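Local atomic coordinates of polyhedrin (Antheraea mylitta cypovirus 4, PDB entry 5A9C), a protein that probably forms the crystalline matrix of cypovirus polyhedra, the occlusion bodies in which virus particles are embedded. Residues G49-L62 with T169-N183. Numbering follows the deposited sequence.
Sequences GRYKAFDYVFPDYL and TLTNNIVCPNVIEFN
Strand 176-182 pairs antiparallel with strand 51-58 and forms an outermost strand, within this chain, of the large polyhedrin sheet. Tyr51-Phe182, Ala53-Ile180, Asp55-Asn178 and Val57-Cys176 are hydrogen-bonded pairs, each joined by two backbone bonds.

On one face, Ala53 CB lies in the plane of the Phe182 ring, 3.5 Å from CE1. Tyr191 of helix 185-195 meets this ring edge-to-face; its OH hydrogen-bonds Asp55 OD2, which also makes a salt bridge with Arg39. On the other face Phe54 lies alongside Val179, with CD2 3.9 Å from CG2. The Tyr56 ring meets Pro177 CB with CD2 and CE2, crossing at about a right angle. One water links Lys52 NZ (2.8 Å) to Glu181 OE2 (3.1 Å); Lys52 NZ also bonds to Glu70 O and Leu72 O. Asn178 ND2 bonds to Met102 O of a neighbouring subunit, whose Lys63 NZ donates to Asn173 O.

Beyond strand 51-58, Asn173, just after helix 165-172, holds Asp60 in the turn and Tyr61 at the start of strand 61-66. Its OD1 accepts from Asp60 N (3.0 Å) and Tyr61 N (3.1 Å) from the same side of the amide plane, Asp60 N slightly tilted and Tyr61 N well above it. ND2 donates to Tyr61 O at 3.0 Å. Tyr61 CG lies between backbone N and carbonyl carbon (chi1 62°); this folds the ring over the amide, with ND2 3.4 Å above the ring centre.

Three hydrogen bonds and a ring face hold the buried Asn173 amide. They should fix its rotation and tie the helix end to the turn and to the first residue of strand 61-66.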
ATOM      1  N   GLY A  49      -0.541  10.284  29.100  1.00 27.22           N
ATOM      2  CA  GLY A  49      -1.980  10.447  29.173  1.00 26.26           C
ATOM      3  C   GLY A  49      -2.550  10.796  27.812  1.00 22.69           C
ATOM      4  O   GLY A  49      -3.766  10.802  27.613  1.00 27.39           O
ATOM      5  N   ARG A  50      -1.658  11.088  26.870  1.00 22.99           N
ATOM      6  CA  ARG A  50      -2.052  11.387  25.500  1.00 19.17           C
ATOM      7  C   ARG A  50      -2.326  10.096  24.737  1.00 18.87           C
ATOM      8  O   ARG A  50      -1.884   9.022  25.140  1.00 20.63           O
ATOM      9  CB  ARG A  50      -0.953  12.178  24.788  1.00 27.55           C
ATOM     10  CG  ARG A  50      -0.533  13.445  25.511  1.00 29.92           C
ATOM     11  CD  ARG A  50       0.471  14.238  24.691  1.00 32.47           C
ATOM     12  NE  ARG A  50       0.077  15.639  24.587  1.00 61.75           N
ATOM     13  CZ  ARG A  50      -0.624  16.144  23.578  1.00 62.07           C
ATOM     14  NH1 ARG A  50      -1.005  15.364  22.573  1.00 53.61           N
ATOM     15  NH2 ARG A  50      -0.943  17.432  23.571  1.00 54.02           N
ATOM     16  N   TYR A  51      -3.065  10.216  23.638  1.00 21.67           N
ATOM     17  CA  TYR A  51      -3.375   9.088  22.769  1.00 22.90           C
ATOM     18  C   TYR A  51      -3.092   9.458  21.321  1.00 21.40           C
ATOM     19  O   TYR A  51      -3.126  10.632  20.950  1.00 19.72           O
ATOM     20  CB  TYR A  51      -4.854   8.702  22.882  1.00 21.14           C
ATOM     21  CG  TYR A  51      -5.239   7.939  24.132  1.00 18.33           C
ATOM     22  CD1 TYR A  51      -5.323   8.578  25.364  1.00 16.80           C
ATOM     23  CD2 TYR A  51      -5.543   6.583  24.075  1.00 21.59           C
ATOM     24  CE1 TYR A  51      -5.686   7.885  26.507  1.00 24.04           C
ATOM     25  CE2 TYR A  51      -5.912   5.881  25.214  1.00 17.84           C
ATOM     26  CZ  TYR A  51      -5.978   6.536  26.426  1.00 21.87           C
ATOM     27  OH  TYR A  51      -6.340   5.842  27.559  1.00 20.91           O
ATOM     28  N   LYS A  52      -2.813   8.452  20.502  1.00 22.52           N
ATOM     29  CA  LYS A  52      -2.754   8.645  19.060  1.00 22.57           C
ATOM     30  C   LYS A  52      -3.604   7.585  18.379  1.00 27.30           C
ATOM     31  O   LYS A  52      -3.502   6.400  18.692  1.00 25.43           O
ATOM     32  CB  LYS A  52      -1.316   8.597  18.541  1.00 22.53           C
ATOM     33  CG  LYS A  52      -1.211   8.914  17.055  1.00 22.54           C
ATOM     34  CD  LYS A  52       0.170   9.424  16.667  1.00 34.99           C
ATOM     35  CE  LYS A  52       1.234   8.348  16.788  1.00 35.51           C
ATOM     36  NZ  LYS A  52       2.582   8.869  16.402  1.00 30.76           N
ATOM     37  N   ALA A  53      -4.450   8.018  17.453  1.00 21.58           N
ATOM     38  CA  ALA A  53      -5.373   7.106  16.795  1.00 18.05           C
ATOM     39  C   ALA A  53      -5.012   6.891  15.331  1.00 26.90           C
ATOM     40  O   ALA A  53      -4.735   7.842  14.602  1.00 21.34           O
ATOM     41  CB  ALA A  53      -6.804   7.621  16.920  1.00 17.63           C
ATOM     42  N   PHE A  54      -4.998   5.628  14.921  1.00 18.62           N
ATOM     43  CA  PHE A  54      -4.879   5.271  13.515  1.00 17.46           C
ATOM     44  C   PHE A  54      -6.245   4.797  13.035  1.00 23.94           C
ATOM     45  O   PHE A  54      -6.672   3.681  13.338  1.00 16.55           O
ATOM     46  CB  PHE A  54      -3.813   4.194  13.318  1.00 16.20           C
ATOM     47  CG  PHE A  54      -2.456   4.599  13.819  1.00 14.27           C
ATOM     48  CD1 PHE A  54      -2.119   4.432  15.153  1.00 17.06           C
ATOM     49  CD2 PHE A  54      -1.531   5.179  12.968  1.00 20.66           C
ATOM     50  CE1 PHE A  54      -0.878   4.818  15.622  1.00 16.94           C
ATOM     51  CE2 PHE A  54      -0.289   5.565  13.432  1.00 17.18           C
ATOM     52  CZ  PHE A  54       0.038   5.385  14.760  1.00 20.34           C
ATOM     53  N   ASP A  55      -6.921   5.664  12.289  1.00 16.98           N
ATOM     54  CA  ASP A  55      -8.325   5.487  11.937  1.00 18.72           C
ATOM     55  C   ASP A  55      -8.479   5.091  10.471  1.00 19.11           C
ATOM     56  O   ASP A  55      -8.178   5.879   9.574  1.00 22.07           O
ATOM     57  CB  ASP A  55      -9.062   6.799  12.201  1.00 17.27           C
ATOM     58  CG  ASP A  55     -10.566   6.662  12.110  1.00 16.82           C
ATOM     59  OD1 ASP A  55     -11.054   5.653  11.565  1.00 20.50           O
ATOM     60  OD2 ASP A  55     -11.257   7.586  12.583  1.00 25.60           O
ATOM     61  N   TYR A  56      -8.952   3.869  10.234  1.00 17.77           N
ATOM     62  CA  TYR A  56      -9.077   3.343   8.879  1.00 16.71           C
ATOM     63  C   TYR A  56     -10.537   3.137   8.491  1.00 15.45           C
ATOM     64  O   TYR A  56     -11.290   2.483   9.208  1.00 19.02           O
ATOM     65  CB  TYR A  56      -8.342   2.005   8.741  1.00 14.42           C
ATOM     66  CG  TYR A  56      -6.889   2.036   9.164  1.00 15.96           C
ATOM     67  CD1 TYR A  56      -6.526   1.785  10.479  1.00 13.95           C
ATOM     68  CD2 TYR A  56      -5.883   2.311   8.246  1.00 15.05           C
ATOM     69  CE1 TYR A  56      -5.205   1.806  10.874  1.00 17.11           C
ATOM     70  CE2 TYR A  56      -4.554   2.339   8.628  1.00 20.94           C
ATOM     71  CZ  TYR A  56      -4.221   2.085   9.946  1.00 19.40           C
ATOM     72  OH  TYR A  56      -2.904   2.110  10.337  1.00 20.30           O
ATOM     73  N   VAL A  57     -10.934   3.700   7.355  1.00 20.70           N
ATOM     74  CA  VAL A  57     -12.217   3.357   6.754  1.00 14.96           C
ATOM     75  C   VAL A  57     -11.972   2.662   5.419  1.00 17.35           C
ATOM     76  O   VAL A  57     -11.094   3.063   4.654  1.00 16.63           O
ATOM     77  CB  VAL A  57     -13.146   4.577   6.594  1.00 15.59           C
ATOM     78  CG1 VAL A  57     -13.439   5.190   7.955  1.00 16.83           C
ATOM     79  CG2 VAL A  57     -12.535   5.615   5.665  1.00 12.46           C
ATOM     80  N   PHE A  58     -12.749   1.616   5.156  1.00 15.73           N
ATOM     81  CA  PHE A  58     -12.501   0.720   4.029  1.00 17.68           C
ATOM     82  C   PHE A  58     -13.739  -0.132   3.773  1.00 16.84           C
ATOM     83  O   PHE A  58     -14.444  -0.495   4.712  1.00 16.81           O
ATOM     84  CB  PHE A  58     -11.323  -0.197   4.354  1.00 17.20           C
ATOM     85  CG  PHE A  58     -11.553  -1.065   5.562  1.00 20.03           C
ATOM     86  CD1 PHE A  58     -11.424  -0.542   6.840  1.00 20.09           C
ATOM     87  CD2 PHE A  58     -11.915  -2.392   5.421  1.00 17.51           C
ATOM     88  CE1 PHE A  58     -11.645  -1.331   7.954  1.00 16.14           C
ATOM     89  CE2 PHE A  58     -12.135  -3.189   6.531  1.00 17.75           C
ATOM     90  CZ  PHE A  58     -11.997  -2.655   7.801  1.00 17.46           C
ATOM     91  N   PRO A  59     -14.001  -0.463   2.501  1.00 15.83           N
ATOM     92  CA  PRO A  59     -15.221  -1.187   2.127  1.00 19.58           C
ATOM     93  C   PRO A  59     -15.140  -2.718   2.140  1.00 31.97           C
ATOM     94  O   PRO A  59     -16.181  -3.358   2.289  1.00 31.50           O
ATOM     95  CB  PRO A  59     -15.478  -0.702   0.701  1.00 23.87           C
ATOM     96  CG  PRO A  59     -14.115  -0.441   0.163  1.00 20.07           C
ATOM     97  CD  PRO A  59     -13.303   0.089   1.327  1.00 17.23           C
ATOM     98  N   ASP A  60     -13.952  -3.297   1.985  1.00 18.40           N
ATOM     99  CA  ASP A  60     -13.861  -4.747   1.798  1.00 23.22           C
ATOM    100  C   ASP A  60     -12.931  -5.468   2.772  1.00 18.37           C
ATOM    101  O   ASP A  60     -13.319  -6.464   3.388  1.00 23.71           O
ATOM    102  CB  ASP A  60     -13.463  -5.070   0.358  1.00 23.51           C
ATOM    103  CG  ASP A  60     -14.526  -4.660  -0.641  1.00 24.19           C
ATOM    104  OD1 ASP A  60     -15.676  -5.133  -0.510  1.00 29.21           O
ATOM    105  OD2 ASP A  60     -14.212  -3.867  -1.552  1.00 31.91           O
ATOM    106  N   TYR A  61     -11.702  -4.981   2.897  1.00 20.35           N
ATOM    107  CA  TYR A  61     -10.741  -5.603   3.798  1.00 19.37           C
ATOM    108  C   TYR A  61      -9.656  -4.623   4.215  1.00 20.13           C
ATOM    109  O   TYR A  61      -9.360  -3.655   3.512  1.00 18.46           O
ATOM    110  CB  TYR A  61     -10.110  -6.845   3.157  1.00 21.23           C
ATOM    111  CG  TYR A  61      -9.334  -6.545   1.897  1.00 27.58           C
ATOM    112  CD1 TYR A  61      -7.983  -6.218   1.950  1.00 29.89           C
ATOM    113  CD2 TYR A  61      -9.953  -6.574   0.655  1.00 25.92           C
ATOM    114  CE1 TYR A  61      -7.273  -5.932   0.798  1.00 29.89           C
ATOM    115  CE2 TYR A  61      -9.250  -6.291  -0.502  1.00 31.68           C
ATOM    116  CZ  TYR A  61      -7.912  -5.969  -0.424  1.00 37.21           C
ATOM    117  OH  TYR A  61      -7.211  -5.688  -1.576  1.00 42.50           O
ATOM    118  N   LEU A  62      -9.066  -4.886   5.372  1.00 18.13           N
ATOM    119  CA  LEU A  62      -8.009  -4.044   5.895  1.00 15.75           C
ATOM    120  C   LEU A  62      -6.872  -4.901   6.431  1.00 22.31           C
ATOM    121  O   LEU A  62      -7.088  -5.778   7.267  1.00 18.58           O
ATOM    122  CB  LEU A  62      -8.552  -3.147   7.009  1.00 17.50           C
ATOM    123  CG  LEU A  62      -7.522  -2.322   7.783  1.00 20.54           C
ATOM    124  CD1 LEU A  62      -6.930  -1.225   6.907  1.00 22.76           C
ATOM    125  CD2 LEU A  62      -8.150  -1.727   9.034  1.00 18.54           C
ATOM    126  N   THR A 169     -13.735  -6.303  -5.866  1.00 37.56           N
ATOM    127  CA  THR A 169     -13.318  -6.127  -4.480  1.00 29.83           C
ATOM    128  C   THR A 169     -11.901  -5.569  -4.388  1.00 34.93           C
ATOM    129  O   THR A 169     -11.624  -4.673  -3.594  1.00 48.60           O
ATOM    130  CB  THR A 169     -13.392  -7.456  -3.705  1.00 38.99           C
ATOM    131  OG1 THR A 169     -14.761  -7.856  -3.571  1.00 39.39           O
ATOM    132  CG2 THR A 169     -12.773  -7.307  -2.324  1.00 38.84           C
ATOM    133  N   LEU A 170     -11.008  -6.108  -5.209  1.00 37.78           N
ATOM    134  CA  LEU A 170      -9.616  -5.677  -5.224  1.00 35.29           C
ATOM    135  C   LEU A 170      -9.492  -4.209  -5.627  1.00 44.53           C
ATOM    136  O   LEU A 170      -8.777  -3.437  -4.986  1.00 41.15           O
ATOM    137  CB  LEU A 170      -8.803  -6.571  -6.166  1.00 36.06           C
ATOM    138  CG  LEU A 170      -7.312  -6.288  -6.353  1.00 36.71           C
ATOM    139  CD1 LEU A 170      -7.106  -5.113  -7.290  1.00 54.03           C
ATOM    140  CD2 LEU A 170      -6.632  -6.041  -5.013  1.00 47.07           C
ATOM    141  N   THR A 171     -10.196  -3.829  -6.688  1.00 36.45           N
ATOM    142  CA  THR A 171     -10.108  -2.475  -7.229  1.00 35.46           C
ATOM    143  C   THR A 171     -10.991  -1.486  -6.472  1.00 34.07           C
ATOM    144  O   THR A 171     -10.762  -0.277  -6.517  1.00 45.28           O
ATOM    145  CB  THR A 171     -10.491  -2.449  -8.721  1.00 39.38           C
ATOM    146  OG1 THR A 171     -11.849  -2.881  -8.875  1.00 37.07           O
ATOM    147  CG2 THR A 171      -9.585  -3.372  -9.515  1.00 29.33           C
ATOM    148  N   ASN A 172     -11.995  -2.005  -5.777  1.00 35.20           N
ATOM    149  CA  ASN A 172     -12.953  -1.173  -5.056  1.00 37.99           C
ATOM    150  C   ASN A 172     -12.470  -0.804  -3.656  1.00 47.32           C
ATOM    151  O   ASN A 172     -12.964   0.146  -3.046  1.00 28.99           O
ATOM    152  CB  ASN A 172     -14.297  -1.897  -4.964  1.00 50.68           C
ATOM    153  CG  ASN A 172     -15.325  -1.127  -4.169  1.00 46.71           C
ATOM    154  OD1 ASN A 172     -15.428  -1.278  -2.952  1.00 63.09           O
ATOM    155  ND2 ASN A 172     -16.104  -0.299  -4.855  1.00 52.43           N
ATOM    156  N   ASN A 173     -11.501  -1.560  -3.154  1.00 29.03           N
ATOM    157  CA  ASN A 173     -11.058  -1.409  -1.773  1.00 26.80           C
ATOM    158  C   ASN A 173      -9.990  -0.333  -1.563  1.00 24.47           C
ATOM    159  O   ASN A 173      -8.793  -0.623  -1.556  1.00 27.29           O
ATOM    160  CB  ASN A 173     -10.579  -2.753  -1.219  1.00 29.22           C
ATOM    161  CG  ASN A 173     -10.305  -2.703   0.269  1.00 20.24           C
ATOM    162  OD1 ASN A 173     -11.224  -2.568   1.077  1.00 27.42           O
ATOM    163  ND2 ASN A 173      -9.036  -2.815   0.640  1.00 25.04           N
ATOM    164  N   ILE A 174     -10.434   0.908  -1.387  1.00 22.52           N
ATOM    165  CA  ILE A 174      -9.529   2.006  -1.072  1.00 20.20           C
ATOM    166  C   ILE A 174      -9.539   2.275   0.428  1.00 26.55           C
ATOM    167  O   ILE A 174     -10.512   2.807   0.964  1.00 17.59           O
ATOM    168  CB  ILE A 174      -9.921   3.305  -1.817  1.00 17.52           C
ATOM    169  CG1 ILE A 174      -9.794   3.118  -3.331  1.00 28.78           C
ATOM    170  CG2 ILE A 174      -9.066   4.470  -1.346  1.00 15.01           C
ATOM    171  CD1 ILE A 174     -10.130   4.367  -4.129  1.00 24.47           C
ATOM    172  N   VAL A 175      -8.458   1.893   1.102  1.00 22.65           N
ATOM    173  CA  VAL A 175      -8.322   2.137   2.531  1.00 24.44           C
ATOM    174  C   VAL A 175      -7.949   3.594   2.787  1.00 29.02           C
ATOM    175  O   VAL A 175      -6.967   4.100   2.242  1.00 18.44           O
ATOM    176  CB  VAL A 175      -7.258   1.217   3.168  1.00 23.84           C
ATOM    177  CG1 VAL A 175      -7.065   1.564   4.639  1.00 19.93           C
ATOM    178  CG2 VAL A 175      -7.654  -0.245   3.007  1.00 22.36           C
ATOM    179  N   CYS A 176      -8.742   4.266   3.616  1.00 20.08           N
ATOM    180  CA  CYS A 176      -8.508   5.672   3.916  1.00 19.36           C
ATOM    181  C   CYS A 176      -8.080   5.855   5.366  1.00 21.50           C
ATOM    182  O   CYS A 176      -8.918   5.868   6.268  1.00 18.32           O
ATOM    183  CB  CYS A 176      -9.768   6.487   3.636  1.00 17.04           C
ATOM    184  SG  CYS A 176     -10.378   6.306   1.959  1.00 20.57           S
ATOM    185  N   PRO A 177      -6.766   5.986   5.591  1.00 19.23           N
ATOM    186  CA  PRO A 177      -6.189   6.155   6.927  1.00 23.16           C
ATOM    187  C   PRO A 177      -6.121   7.610   7.367  1.00 17.05           C
ATOM    188  O   PRO A 177      -5.848   8.498   6.556  1.00 26.80           O
ATOM    189  CB  PRO A 177      -4.757   5.615   6.763  1.00 21.67           C
ATOM    190  CG  PRO A 177      -4.689   5.027   5.370  1.00 20.68           C
ATOM    191  CD  PRO A 177      -5.722   5.755   4.583  1.00 16.98           C
ATOM    192  N   ASN A 178      -6.374   7.844   8.648  1.00 19.61           N
ATOM    193  CA  ASN A 178      -6.070   9.121   9.277  1.00 25.65           C
ATOM    194  C   ASN A 178      -5.367   8.905  10.606  1.00 26.47           C
ATOM    195  O   ASN A 178      -5.684   7.973  11.346  1.00 24.68           O
ATOM    196  CB  ASN A 178      -7.329   9.964   9.474  1.00 32.74           C
ATOM    197  CG  ASN A 178      -7.597  10.884   8.306  1.00 41.68           C
ATOM    198  OD1 ASN A 178      -6.902  11.884   8.118  1.00 34.02           O
ATOM    199  ND2 ASN A 178      -8.608  10.552   7.512  1.00 33.99           N
ATOM    200  N   VAL A 179      -4.399   9.762  10.901  1.00 23.30           N
ATOM    201  CA  VAL A 179      -3.712   9.708  12.180  1.00 24.27           C
ATOM    202  C   VAL A 179      -4.130  10.921  12.991  1.00 28.49           C
ATOM    203  O   VAL A 179      -3.995  12.059  12.539  1.00 22.26           O
ATOM    204  CB  VAL A 179      -2.185   9.687  12.009  1.00 28.46           C
ATOM    205  CG1 VAL A 179      -1.508   9.500  13.355  1.00 23.36           C
ATOM    206  CG2 VAL A 179      -1.780   8.581  11.049  1.00 27.44           C
ATOM    207  N   ILE A 180      -4.657  10.672  14.183  1.00 26.84           N
ATOM    208  CA  ILE A 180      -5.195  11.738  15.013  1.00 18.32           C
ATOM    209  C   ILE A 180      -4.547  11.735  16.390  1.00 28.69           C
ATOM    210  O   ILE A 180      -4.457  10.694  17.042  1.00 22.29           O
ATOM    211  CB  ILE A 180      -6.716  11.598  15.162  1.00 35.89           C
ATOM    212  CG1 ILE A 180      -7.358  11.457  13.781  1.00 36.64           C
ATOM    213  CG2 ILE A 180      -7.296  12.789  15.919  1.00 25.89           C
ATOM    214  CD1 ILE A 180      -8.829  11.201  13.820  1.00 39.04           C
ATOM    215  N   GLU A 181      -4.091  12.908  16.816  1.00 25.83           N
ATOM    216  CA  GLU A 181      -3.481  13.069  18.129  1.00 24.49           C
ATOM    217  C   GLU A 181      -4.484  13.657  19.114  1.00 27.62           C
ATOM    218  O   GLU A 181      -5.170  14.630  18.806  1.00 25.26           O
ATOM    219  CB  GLU A 181      -2.245  13.967  18.035  1.00 31.33           C
ATOM    220  CG  GLU A 181      -1.126  13.391  17.177  1.00 37.36           C
ATOM    221  CD  GLU A 181       0.055  14.336  17.048  1.00 40.94           C
ATOM    222  OE1 GLU A 181      -0.144  15.561  17.187  1.00 55.42           O
ATOM    223  OE2 GLU A 181       1.182  13.852  16.808  1.00 64.82           O
ATOM    224  N   PHE A 182      -4.571  13.052  20.294  1.00 21.18           N
ATOM    225  CA  PHE A 182      -5.459  13.531  21.345  1.00 25.43           C
ATOM    226  C   PHE A 182      -4.653  13.928  22.575  1.00 25.36           C
ATOM    227  O   PHE A 182      -3.702  13.241  22.950  1.00 23.61           O
ATOM    228  CB  PHE A 182      -6.470  12.449  21.728  1.00 19.37           C
ATOM    229  CG  PHE A 182      -7.333  11.991  20.586  1.00 16.95           C
ATOM    230  CD1 PHE A 182      -6.939  10.934  19.782  1.00 25.48           C
ATOM    231  CD2 PHE A 182      -8.544  12.610  20.325  1.00 19.99           C
ATOM    232  CE1 PHE A 182      -7.735  10.507  18.736  1.00 32.54           C
ATOM    233  CE2 PHE A 182      -9.342  12.190  19.280  1.00 25.76           C
ATOM    234  CZ  PHE A 182      -8.939  11.134  18.485  1.00 23.56           C
ATOM    235  N   ASN A 183      -5.039  15.033  23.204  1.00 20.90           N
ATOM    236  CA  ASN A 183      -4.359  15.501  24.409  1.00 21.80           C
ATOM    237  C   ASN A 183      -4.722  14.677  25.641  1.00 20.13           C
ATOM    238  O   ASN A 183      -3.877  14.420  26.495  1.00 26.65           O
ATOM    239  CB  ASN A 183      -4.665  16.981  24.663  1.00 32.87           C
ATOM    240  CG  ASN A 183      -4.169  17.880  23.547  1.00 36.27           C
ATOM    241  OD1 ASN A 183      -3.185  17.570  22.875  1.00 39.54           O
ATOM    242  ND2 ASN A 183      -4.851  19.001  23.342  1.00 39.05           N
TER
HETATM  243  O   HOH W   1       3.268  11.543  16.669  1.00 44.35           O